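PDB 4HMW: dihydrophenazinedicarboxylate synthase from Burkholderia, which uses FMN and molecular oxygen to carry out several oxidations in the terminal steps of phenazine biosynthesis. Local coordinates for residues W37-A51 with G100-M112. Numbering follows the deposited sequence. Where two conformers were deposited one is given.
Sequences WLATADVARVREPKA and GLLYWRETGQQIM. With FMN (flavin mononucleotide), chain C.
W104 lays one face of its indole against the CB of A41, a CH-pi contact 3.7 Å from that atom to the centroid of the six-membered ring. The example illustrates how a helix closes over a beta-hairpin: helix 37-43 covers strands 100-104 and 109-112, part of the antiparallel sheet of this split-barrel flavoprotein, and the hairpin turns through a G1 beta bulge at G108 and Q109 opposite W104. L38 CD2 packs on CZ2 of the indole and V46 CG1 on CD1, each side chain crossing it at about a right angle, while its NE1 donates to P49 O over 2.9 Å, almost in the ring plane and on a lone pair of the carbonyl; this bond, with A41 on the face, helps fix the ring's rotation. From within the bulge, Q109 brings NE2 over the centre of the W37 ring, 3.2 Å above it, with amide and ring planes 40° apart. Its OE1 accepts from T107 OG1 and from a water that also binds W37 O, which orients the amide. I111 CG1 reaches W37 CE3, and F20 and F187 meet the same indole edge-to-face. On the far side of the hairpin Q110 donates from NE2 to O2' of FMN, and its OE1 accepts from V67 N of the second subunit. Past the Schellman motif that ends the helix, R47 N donates a nearly straight hydrogen bond (171°) to E106 OE2 at 2.9 Å, arriving from above the carboxylate plane.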
ATOM      1  N   TRP B  37     -10.897  14.973   3.142  1.00 14.97           N
ATOM      2  CA  TRP B  37     -10.359  13.995   4.035  1.00 14.39           C
ATOM      3  C   TRP B  37      -8.926  14.315   4.444  1.00 13.72           C
ATOM      4  O   TRP B  37      -8.573  14.144   5.624  1.00 14.66           O
ATOM      5  CB  TRP B  37     -10.489  12.552   3.485  1.00 12.74           C
ATOM      6  CG  TRP B  37     -11.812  11.930   3.744  1.00 12.10           C
ATOM      7  CD1 TRP B  37     -13.000  12.571   3.942  1.00 14.02           C
ATOM      8  CD2 TRP B  37     -12.093  10.519   3.872  1.00 12.88           C
ATOM      9  NE1 TRP B  37     -13.991  11.657   4.221  1.00 16.54           N
ATOM     10  CE2 TRP B  37     -13.472  10.392   4.173  1.00 14.10           C
ATOM     11  CE3 TRP B  37     -11.314   9.382   3.791  1.00 11.51           C
ATOM     12  CZ2 TRP B  37     -14.083   9.147   4.393  1.00 13.08           C
ATOM     13  CZ3 TRP B  37     -11.917   8.143   3.974  1.00 12.55           C
ATOM     14  CH2 TRP B  37     -13.292   8.035   4.280  1.00 11.93           C
ATOM     15  N   LEU B  38      -8.107  14.763   3.495  1.00 14.50           N
ATOM     16  CA  LEU B  38      -6.727  15.114   3.812  1.00 15.11           C
ATOM     17  C   LEU B  38      -6.672  16.319   4.765  1.00 14.64           C
ATOM     18  O   LEU B  38      -5.821  16.389   5.660  1.00 16.53           O
ATOM     19  CB  LEU B  38      -5.915  15.443   2.545  1.00 15.11           C
ATOM     20  CG  LEU B  38      -5.421  14.169   1.865  1.00 17.33           C
ATOM     21  CD1 LEU B  38      -5.163  14.381   0.424  1.00 19.98           C
ATOM     22  CD2 LEU B  38      -4.139  13.680   2.541  1.00 18.78           C
ATOM     23  N   ALA B  39      -7.591  17.248   4.587  1.00 14.61           N
ATOM     24  CA  ALA B  39      -7.586  18.442   5.461  1.00 16.20           C
ATOM     25  C   ALA B  39      -8.011  18.015   6.870  1.00 16.64           C
ATOM     26  O   ALA B  39      -7.438  18.483   7.874  1.00 18.20           O
ATOM     27  CB  ALA B  39      -8.479  19.474   4.920  1.00 19.45           C
ATOM     28  N   THR B  40      -8.972  17.097   6.962  1.00 16.86           N
ATOM     29  CA  THR B  40      -9.414  16.660   8.282  1.00 15.23           C
ATOM     30  C   THR B  40      -8.308  15.833   8.949  1.00 16.34           C
ATOM     31  O   THR B  40      -8.124  15.877  10.184  1.00 18.26           O
ATOM     32  CB  THR B  40     -10.716  15.859   8.187  1.00 17.27           C
ATOM     33  OG1 THR B  40     -11.745  16.712   7.680  1.00 19.75           O
ATOM     34  CG2 THR B  40     -11.121  15.303   9.529  1.00 16.91           C
ATOM     35  N   ALA B  41      -7.572  15.086   8.124  1.00 16.88           N
ATOM     36  CA  ALA B  41      -6.472  14.285   8.633  1.00 16.45           C
ATOM     37  C   ALA B  41      -5.428  15.163   9.318  1.00 18.73           C
ATOM     38  O   ALA B  41      -4.832  14.771  10.322  1.00 19.69           O
ATOM     39  CB  ALA B  41      -5.840  13.413   7.492  1.00 16.33           C
ATOM     40  N   ASP B  42      -5.192  16.353   8.781  1.00 17.72           N
ATOM     41  CA  ASP B  42      -4.275  17.268   9.422  1.00 20.61           C
ATOM     42  C   ASP B  42      -4.813  17.818  10.756  1.00 20.87           C
ATOM     43  O   ASP B  42      -4.064  17.944  11.729  1.00 21.76           O
ATOM     44  CB  ASP B  42      -3.923  18.419   8.489  1.00 27.28           C
ATOM     45  CG  ASP B  42      -2.925  18.021   7.409  1.00 34.56           C
ATOM     46  OD1 ASP B  42      -2.358  16.885   7.437  1.00 36.06           O
ATOM     47  OD2 ASP B  42      -2.691  18.868   6.524  1.00 37.68           O
ATOM     48  N   VAL B  43      -6.106  18.128  10.809  1.00 18.74           N
ATOM     49  CA  VAL B  43      -6.718  18.504  12.081  1.00 20.01           C
ATOM     50  C   VAL B  43      -6.617  17.382  13.123  1.00 20.36           C
ATOM     51  O   VAL B  43      -6.409  17.655  14.319  1.00 22.16           O
ATOM     52  CB  VAL B  43      -8.201  18.921  11.885  1.00 20.16           C
ATOM     53  CG1 VAL B  43      -8.885  19.203  13.208  1.00 20.06           C
ATOM     54  CG2 VAL B  43      -8.279  20.154  10.969  1.00 20.71           C
ATOM     55  N   ALA B  44      -6.767  16.134  12.682  1.00 19.41           N
ATOM     56  CA  ALA B  44      -6.676  14.980  13.568  1.00 21.94           C
ATOM     57  C   ALA B  44      -5.241  14.600  13.919  1.00 22.68           C
ATOM     58  O   ALA B  44      -5.023  13.637  14.652  1.00 23.83           O
ATOM     59  CB  ALA B  44      -7.375  13.775  12.937  1.00 22.77           C
ATOM     60  N   ARG B  45      -4.279  15.326  13.365  1.00 21.39           N
ATOM     61  CA  ARG B  45      -2.853  15.091  13.620  1.00 20.87           C
ATOM     62  C   ARG B  45      -2.403  13.678  13.203  1.00 19.04           C
ATOM     63  O   ARG B  45      -1.578  13.027  13.856  1.00 21.00           O
ATOM     64  CB  ARG B  45      -2.519  15.393  15.081  1.00 25.42           C
ATOM     65  CG  ARG B  45      -2.785  16.877  15.448  1.00 31.40           C
ATOM     66  CD  ARG B  45      -2.167  17.229  16.810  1.00 40.31           C
ATOM     67  NE  ARG B  45      -1.436  18.505  16.838  1.00 49.57           N
ATOM     68  CZ  ARG B  45      -0.407  18.831  16.045  1.00 55.42           C
ATOM     69  NH1 ARG B  45       0.042  18.003  15.105  1.00 57.40           N
ATOM     70  NH2 ARG B  45       0.172  20.020  16.187  1.00 57.46           N
ATOM     71  N   VAL B  46      -2.913  13.242  12.064  1.00 16.92           N
ATOM     72  CA  VAL B  46      -2.430  12.019  11.451  1.00 17.01           C
ATOM     73  C   VAL B  46      -0.942  12.120  11.094  1.00 15.34           C
ATOM     74  O   VAL B  46      -0.501  13.098  10.478  1.00 18.46           O
ATOM     75  CB  VAL B  46      -3.243  11.694  10.174  1.00 17.18           C
ATOM     76  CG1 VAL B  46      -2.576  10.547   9.387  1.00 16.42           C
ATOM     77  CG2 VAL B  46      -4.701  11.354  10.531  1.00 16.55           C
ATOM     78  N   ARG B  47      -0.160  11.116  11.481  1.00 16.35           N
ATOM     79  CA  ARG B  47       1.268  11.061  11.125  1.00 17.44           C
ATOM     80  C   ARG B  47       1.466  10.613   9.673  1.00 16.82           C
ATOM     81  O   ARG B  47       0.972   9.559   9.275  1.00 18.12           O
ATOM     82  CB  ARG B  47       2.018  10.094  12.048  1.00 20.44           C
ATOM     83  CG  ARG B  47       3.509  10.071  11.827  1.00 21.20           C
ATOM     84  CD  ARG B  47       4.215   9.271  12.885  1.00 24.31           C
ATOM     85  NE  ARG B  47       5.662   9.409  12.786  1.00 27.20           N
ATOM     86  CZ  ARG B  47       6.509   8.966  13.699  1.00 29.48           C
ATOM     87  NH1 ARG B  47       6.038   8.362  14.777  1.00 31.49           N
ATOM     88  NH2 ARG B  47       7.818   9.121  13.528  1.00 29.78           N
ATOM     89  N   GLU B  48       2.174  11.443   8.895  1.00 17.77           N
ATOM     90  CA  GLU B  48       2.491  11.174   7.476  1.00 18.44           C
ATOM     91  C   GLU B  48       1.248  10.744   6.691  1.00 17.75           C
ATOM     92  O   GLU B  48       1.187   9.615   6.151  1.00 16.93           O
ATOM     93  CB  GLU B  48       3.584  10.102   7.322  1.00 20.96           C
ATOM     94  CG  GLU B  48       4.982  10.594   7.737  1.00 23.51           C
ATOM     95  CD  GLU B  48       6.076   9.536   7.523  1.00 24.58           C
ATOM     96  OE1 GLU B  48       6.064   8.808   6.489  1.00 22.91           O
ATOM     97  OE2 GLU B  48       6.940   9.441   8.416  1.00 27.42           O
ATOM     98  N   PRO B  49       0.257  11.642   6.609  1.00 17.34           N
ATOM     99  CA  PRO B  49      -0.974  11.281   5.905  1.00 18.74           C
ATOM    100  C   PRO B  49      -0.754  11.066   4.404  1.00 16.44           C
ATOM    101  O   PRO B  49      -1.539  10.358   3.787  1.00 16.99           O
ATOM    102  CB  PRO B  49      -1.903  12.483   6.171  1.00 19.53           C
ATOM    103  CG  PRO B  49      -1.007  13.628   6.481  1.00 17.66           C
ATOM    104  CD  PRO B  49       0.202  13.013   7.172  1.00 18.06           C
ATOM    105  N   LYS B  50       0.310  11.617   3.834  1.00 15.07           N
ATOM    106  CA  LYS B  50       0.491  11.575   2.375  0.61 16.93           C
ATOM    107  C   LYS B  50       1.319  10.389   1.911  1.00 17.67           C
ATOM    108  O   LYS B  50       1.654  10.303   0.719  1.00 18.97           O
ATOM    109  CB  LYS B  50       1.122  12.896   1.874  0.61 19.55           C
ATOM    110  CG  LYS B  50       0.281  14.137   2.210  0.61 23.10           C
ATOM    111  CD  LYS B  50       0.694  15.379   1.422  0.61 27.95           C
ATOM    112  CE  LYS B  50       2.093  15.850   1.775  0.61 30.16           C
ATOM    113  NZ  LYS B  50       2.729  16.610   0.666  0.61 33.99           N
ATOM    114  N   ALA B  51       1.641   9.477   2.834  1.00 16.28           N
ATOM    115  CA  ALA B  51       2.397   8.266   2.481  1.00 16.39           C
ATOM    116  C   ALA B  51       1.517   7.286   1.731  1.00 14.83           C
ATOM    117  O   ALA B  51       0.703   6.551   2.315  1.00 15.13           O
ATOM    118  CB  ALA B  51       2.995   7.610   3.713  1.00 18.57           C
ATOM    119  N   GLY B 100      -3.002   3.565  -5.793  1.00 14.37           N
ATOM    120  CA  GLY B 100      -2.389   4.101  -4.598  1.00 13.17           C
ATOM    121  C   GLY B 100      -3.311   3.929  -3.407  1.00 14.29           C
ATOM    122  O   GLY B 100      -4.498   4.064  -3.559  1.00 15.03           O
ATOM    123  N   LEU B 101      -2.754   3.632  -2.231  1.00 11.08           N
ATOM    124  CA  LEU B 101      -3.563   3.444  -1.036  1.00  8.93           C
ATOM    125  C   LEU B 101      -3.041   4.335   0.073  1.00 10.42           C
ATOM    126  O   LEU B 101      -1.851   4.309   0.390  1.00 12.74           O
ATOM    127  CB  LEU B 101      -3.511   1.965  -0.602  1.00  9.17           C
ATOM    128  CG  LEU B 101      -4.415   1.599   0.591  1.00 11.55           C
ATOM    129  CD1 LEU B 101      -5.864   1.709   0.164  1.00 13.82           C
ATOM    130  CD2 LEU B 101      -4.096   0.181   1.106  1.00 13.03           C
ATOM    131  N   LEU B 102      -3.935   5.109   0.674  1.00 10.60           N
ATOM    132  CA  LEU B 102      -3.648   5.869   1.912  1.00 10.81           C
ATOM    133  C   LEU B 102      -4.336   5.170   3.056  1.00 12.52           C
ATOM    134  O   LEU B 102      -5.458   4.681   2.898  1.00 12.87           O
ATOM    135  CB  LEU B 102      -4.209   7.293   1.812  1.00 12.84           C
ATOM    136  CG  LEU B 102      -3.658   8.190   0.720  1.00 13.07           C
ATOM    137  CD1 LEU B 102      -4.403   9.549   0.593  1.00 15.73           C
ATOM    138  CD2 LEU B 102      -2.176   8.405   0.976  1.00 16.23           C
ATOM    139  N   TYR B 103      -3.678   5.110   4.210  1.00 11.10           N
ATOM    140  CA  TYR B 103      -4.285   4.498   5.379  1.00 11.08           C
ATOM    141  C   TYR B 103      -3.831   5.238   6.590  1.00 11.11           C
ATOM    142  O   TYR B 103      -2.623   5.341   6.858  1.00 12.17           O
ATOM    143  CB  TYR B 103      -3.968   2.988   5.530  1.00 13.26           C
ATOM    144  CG  TYR B 103      -4.426   2.420   6.861  1.00 14.31           C
ATOM    145  CD1 TYR B 103      -5.721   2.656   7.304  1.00 13.18           C
ATOM    146  CD2 TYR B 103      -3.592   1.601   7.645  1.00 15.04           C
ATOM    147  CE1 TYR B 103      -6.167   2.154   8.523  1.00 16.76           C
ATOM    148  CE2 TYR B 103      -4.028   1.084   8.874  1.00 14.51           C
ATOM    149  CZ  TYR B 103      -5.312   1.372   9.302  1.00 16.73           C
ATOM    150  OH  TYR B 103      -5.755   0.905  10.512  1.00 17.10           O
ATOM    151  N   TRP B 104      -4.815   5.733   7.330  1.00 13.00           N
ATOM    152  CA  TRP B 104      -4.592   6.566   8.513  1.00 12.39           C
ATOM    153  C   TRP B 104      -5.071   5.836   9.765  1.00 11.43           C
ATOM    154  O   TRP B 104      -6.264   5.770  10.039  1.00 13.13           O
ATOM    155  CB  TRP B 104      -5.337   7.879   8.349  1.00 13.26           C
ATOM    156  CG  TRP B 104      -4.978   8.620   7.101  1.00 13.52           C
ATOM    157  CD1 TRP B 104      -3.786   8.594   6.423  1.00 13.16           C
ATOM    158  CD2 TRP B 104      -5.840   9.502   6.362  1.00 12.20           C
ATOM    159  NE1 TRP B 104      -3.856   9.414   5.306  1.00 13.18           N
ATOM    160  CE2 TRP B 104      -5.109   9.978   5.243  1.00 14.28           C
ATOM    161  CE3 TRP B 104      -7.165   9.908   6.523  1.00 13.48           C
ATOM    162  CZ2 TRP B 104      -5.659  10.853   4.314  1.00 13.89           C
ATOM    163  CZ3 TRP B 104      -7.716  10.788   5.600  1.00 13.37           C
ATOM    164  CH2 TRP B 104      -6.975  11.223   4.483  1.00 12.27           C
ATOM    165  N   ARG B 105      -4.122   5.299  10.523  1.00 13.03           N
ATOM    166  CA  ARG B 105      -4.448   4.503  11.695  1.00 13.20           C
ATOM    167  C   ARG B 105      -5.232   5.328  12.715  1.00 14.98           C
ATOM    168  O   ARG B 105      -6.118   4.796  13.418  1.00 16.23           O
ATOM    169  CB  ARG B 105      -3.151   3.977  12.346  1.00 15.95           C
ATOM    170  CG  ARG B 105      -2.457   2.921  11.528  1.00 16.06           C
ATOM    171  CD  ARG B 105      -0.934   2.926  11.752  1.00 13.87           C
ATOM    172  NE  ARG B 105      -0.252   1.725  11.257  1.00 15.40           N
ATOM    173  CZ  ARG B 105       0.107   1.558   9.991  1.00 13.84           C
ATOM    174  NH1 ARG B 105      -0.155   2.498   9.098  1.00 13.62           N
ATOM    175  NH2 ARG B 105       0.760   0.469   9.621  1.00 16.10           N
ATOM    176  N   GLU B 106      -4.924   6.616  12.799  1.00 15.67           N
ATOM    177  CA  GLU B 106      -5.497   7.467  13.853  1.00 16.13           C
ATOM    178  C   GLU B 106      -6.996   7.683  13.700  1.00 16.14           C
ATOM    179  O   GLU B 106      -7.687   7.835  14.689  1.00 18.41           O
ATOM    180  CB  GLU B 106      -4.796   8.838  13.904  1.00 18.81           C
ATOM    181  CG  GLU B 106      -3.341   8.799  14.312  1.00 20.80           C
ATOM    182  CD  GLU B 106      -2.375   8.693  13.127  1.00 21.58           C
ATOM    183  OE1 GLU B 106      -2.770   8.179  12.043  1.00 19.76           O
ATOM    184  OE2 GLU B 106      -1.204   9.141  13.295  1.00 22.60           O
ATOM    185  N   THR B 107      -7.496   7.687  12.462  1.00 15.39           N
ATOM    186  CA  THR B 107      -8.901   7.904  12.195  1.00 16.63           C
ATOM    187  C   THR B 107      -9.624   6.708  11.606  1.00 16.05           C
ATOM    188  O   THR B 107     -10.811   6.795  11.318  1.00 17.84           O
ATOM    189  CB  THR B 107      -9.095   9.045  11.210  1.00 16.75           C
ATOM    190  OG1 THR B 107      -8.441   8.694   9.987  1.00 16.05           O
ATOM    191  CG2 THR B 107      -8.480  10.360  11.744  1.00 17.72           C
ATOM    192  N   GLY B 108      -8.926   5.603  11.424  1.00 13.99           N
ATOM    193  CA  GLY B 108      -9.541   4.460  10.822  1.00 12.54           C
ATOM    194  C   GLY B 108     -10.047   4.720   9.423  1.00 11.42           C
ATOM    195  O   GLY B 108     -11.153   4.285   9.067  1.00 14.59           O
ATOM    196  N   GLN B 109      -9.224   5.362   8.589  1.00 10.82           N
ATOM    197  CA  GLN B 109      -9.654   5.677   7.220  1.00 11.95           C
ATOM    198  C   GLN B 109      -8.662   5.169   6.191  1.00 11.46           C
ATOM    199  O   GLN B 109      -7.451   5.204   6.389  1.00 11.84           O
ATOM    200  CB  GLN B 109      -9.834   7.214   7.020  1.00 10.92           C
ATOM    201  CG  GLN B 109     -11.028   7.786   7.750  1.00 12.98           C
ATOM    202  CD  GLN B 109     -11.006   9.305   7.734  1.00 13.53           C
ATOM    203  OE1 GLN B 109     -10.078   9.946   8.234  1.00 14.12           O
ATOM    204  NE2 GLN B 109     -12.043   9.896   7.184  1.00 15.46           N
ATOM    205  N   GLN B 110      -9.189   4.678   5.089  1.00 10.50           N
ATOM    206  CA  GLN B 110      -8.324   4.367   3.959  1.00 14.09           C
ATOM    207  C   GLN B 110      -8.935   4.989   2.690  1.00 13.33           C
ATOM    208  O   GLN B 110     -10.136   5.207   2.596  1.00 12.41           O
ATOM    209  CB  GLN B 110      -7.995   2.864   3.806  1.00 19.09           C
ATOM    210  CG  GLN B 110      -9.103   1.997   3.715  1.00 20.83           C
ATOM    211  CD  GLN B 110      -8.778   0.479   3.584  1.00 16.00           C
ATOM    212  OE1 GLN B 110      -7.826   0.041   2.933  1.00 13.43           O
ATOM    213  NE2 GLN B 110      -9.643  -0.321   4.179  1.00 16.64           N
ATOM    214  N   ILE B 111      -8.062   5.321   1.743  1.00 11.80           N
ATOM    215  CA  ILE B 111      -8.501   5.799   0.451  1.00 11.76           C
ATOM    216  C   ILE B 111      -7.731   5.073  -0.616  1.00 10.37           C
ATOM    217  O   ILE B 111      -6.507   5.033  -0.600  1.00 10.87           O
ATOM    218  CB  ILE B 111      -8.280   7.322   0.255  1.00 12.10           C
ATOM    219  CG1 ILE B 111      -8.865   8.118   1.428  1.00 13.18           C
ATOM    220  CG2 ILE B 111      -8.912   7.764  -1.055  1.00 13.38           C
ATOM    221  CD1 ILE B 111      -8.592   9.655   1.318  1.00 17.87           C
ATOM    222  N   MET B 112      -8.455   4.498  -1.555  1.00 13.63           N
ATOM    223  CA  MET B 112      -7.856   3.774  -2.677  0.56 14.09           C
ATOM    224  C   MET B 112      -8.058   4.600  -3.925  1.00 14.24           C
ATOM    225  O   MET B 112      -9.173   5.036  -4.185  1.00 15.32           O
ATOM    226  CB  MET B 112      -8.548   2.450  -2.900  0.56 13.03           C
ATOM    227  CG  MET B 112      -7.967   1.687  -4.064  0.56 13.97           C
ATOM    228  SD  MET B 112      -8.952   0.321  -4.679  0.56 13.85           S
ATOM    229  CE  MET B 112     -10.149   1.234  -5.669  0.56 15.02           C
TER
HETATM  230  N1  FMN C 301     -10.369  -7.273   4.912  1.00 13.47           N
HETATM  231  C2  FMN C 301     -10.257  -8.632   4.808  1.00 14.23           C
HETATM  232  O2  FMN C 301     -10.933  -9.247   4.003  1.00 14.93           O
HETATM  233  N3  FMN C 301      -9.342  -9.302   5.575  1.00 13.55           N
HETATM  234  C4  FMN C 301      -8.579  -8.631   6.498  1.00 13.83           C
HETATM  235  O4  FMN C 301      -7.761  -9.279   7.182  1.00 16.82           O
HETATM  236  C4A FMN C 301      -8.708  -7.254   6.631  1.00 12.47           C
HETATM  237  N5  FMN C 301      -7.973  -6.563   7.579  1.00 13.19           N
HETATM  238  C5A FMN C 301      -8.109  -5.174   7.648  1.00 12.31           C
HETATM  239  C6  FMN C 301      -7.352  -4.480   8.567  1.00 14.00           C
HETATM  240  C7  FMN C 301      -7.438  -3.105   8.646  1.00 14.23           C
HETATM  241  C7M FMN C 301      -6.600  -2.403   9.656  1.00 17.74           C
HETATM  242  C8  FMN C 301      -8.321  -2.415   7.824  1.00 12.62           C
HETATM  243  C8M FMN C 301      -8.418  -0.926   7.877  1.00 14.77           C
HETATM  244  C9  FMN C 301      -9.081  -3.106   6.899  1.00 12.18           C
HETATM  245  C9A FMN C 301      -9.012  -4.493   6.835  1.00 12.53           C
HETATM  246  N10 FMN C 301      -9.796  -5.233   5.911  1.00 10.80           N
HETATM  247  C10 FMN C 301      -9.627  -6.592   5.831  1.00 12.11           C
HETATM  248  C1' FMN C 301     -10.789  -4.621   4.989  1.00 11.55           C
HETATM  249  C2' FMN C 301     -10.167  -4.322   3.623  1.00 12.22           C
HETATM  250  O2' FMN C 301      -9.311  -3.172   3.672  1.00 12.24           O
HETATM  251  C3' FMN C 301     -11.225  -4.099   2.540  1.00 12.02           C
HETATM  252  O3' FMN C 301     -12.062  -3.041   2.958  1.00 12.97           O
HETATM  253  C4' FMN C 301     -12.027  -5.382   2.252  1.00 12.70           C
HETATM  254  O4' FMN C 301     -11.203  -6.514   2.464  1.00 12.45           O
HETATM  255  C5' FMN C 301     -12.663  -5.351   0.872  1.00 11.18           C
HETATM  256  O5' FMN C 301     -11.678  -5.131  -0.116  1.00 13.26           O
HETATM  257  P   FMN C 301     -11.987  -5.375  -1.664  1.00 13.61           P
HETATM  258  O1P FMN C 301     -12.040  -6.872  -1.904  1.00 14.09           O
HETATM  259  O2P FMN C 301     -13.347  -4.732  -1.977  1.00 13.39           O
HETATM  260  O3P FMN C 301     -10.833  -4.773  -2.390  1.00 14.87           O
HETATM  261  O   HOH W   1      -9.957  12.602   7.751  1.00 20.25           O
HETATM  262  O   HOH W   2      -0.497   7.490  10.575  1.00 20.22           O
HETATM  263  O   HOH W   3      -1.215   7.154   4.195  1.00 20.54           O
HETATM  264  O   HOH W   4      -0.284   3.931   2.697  1.00 19.14           O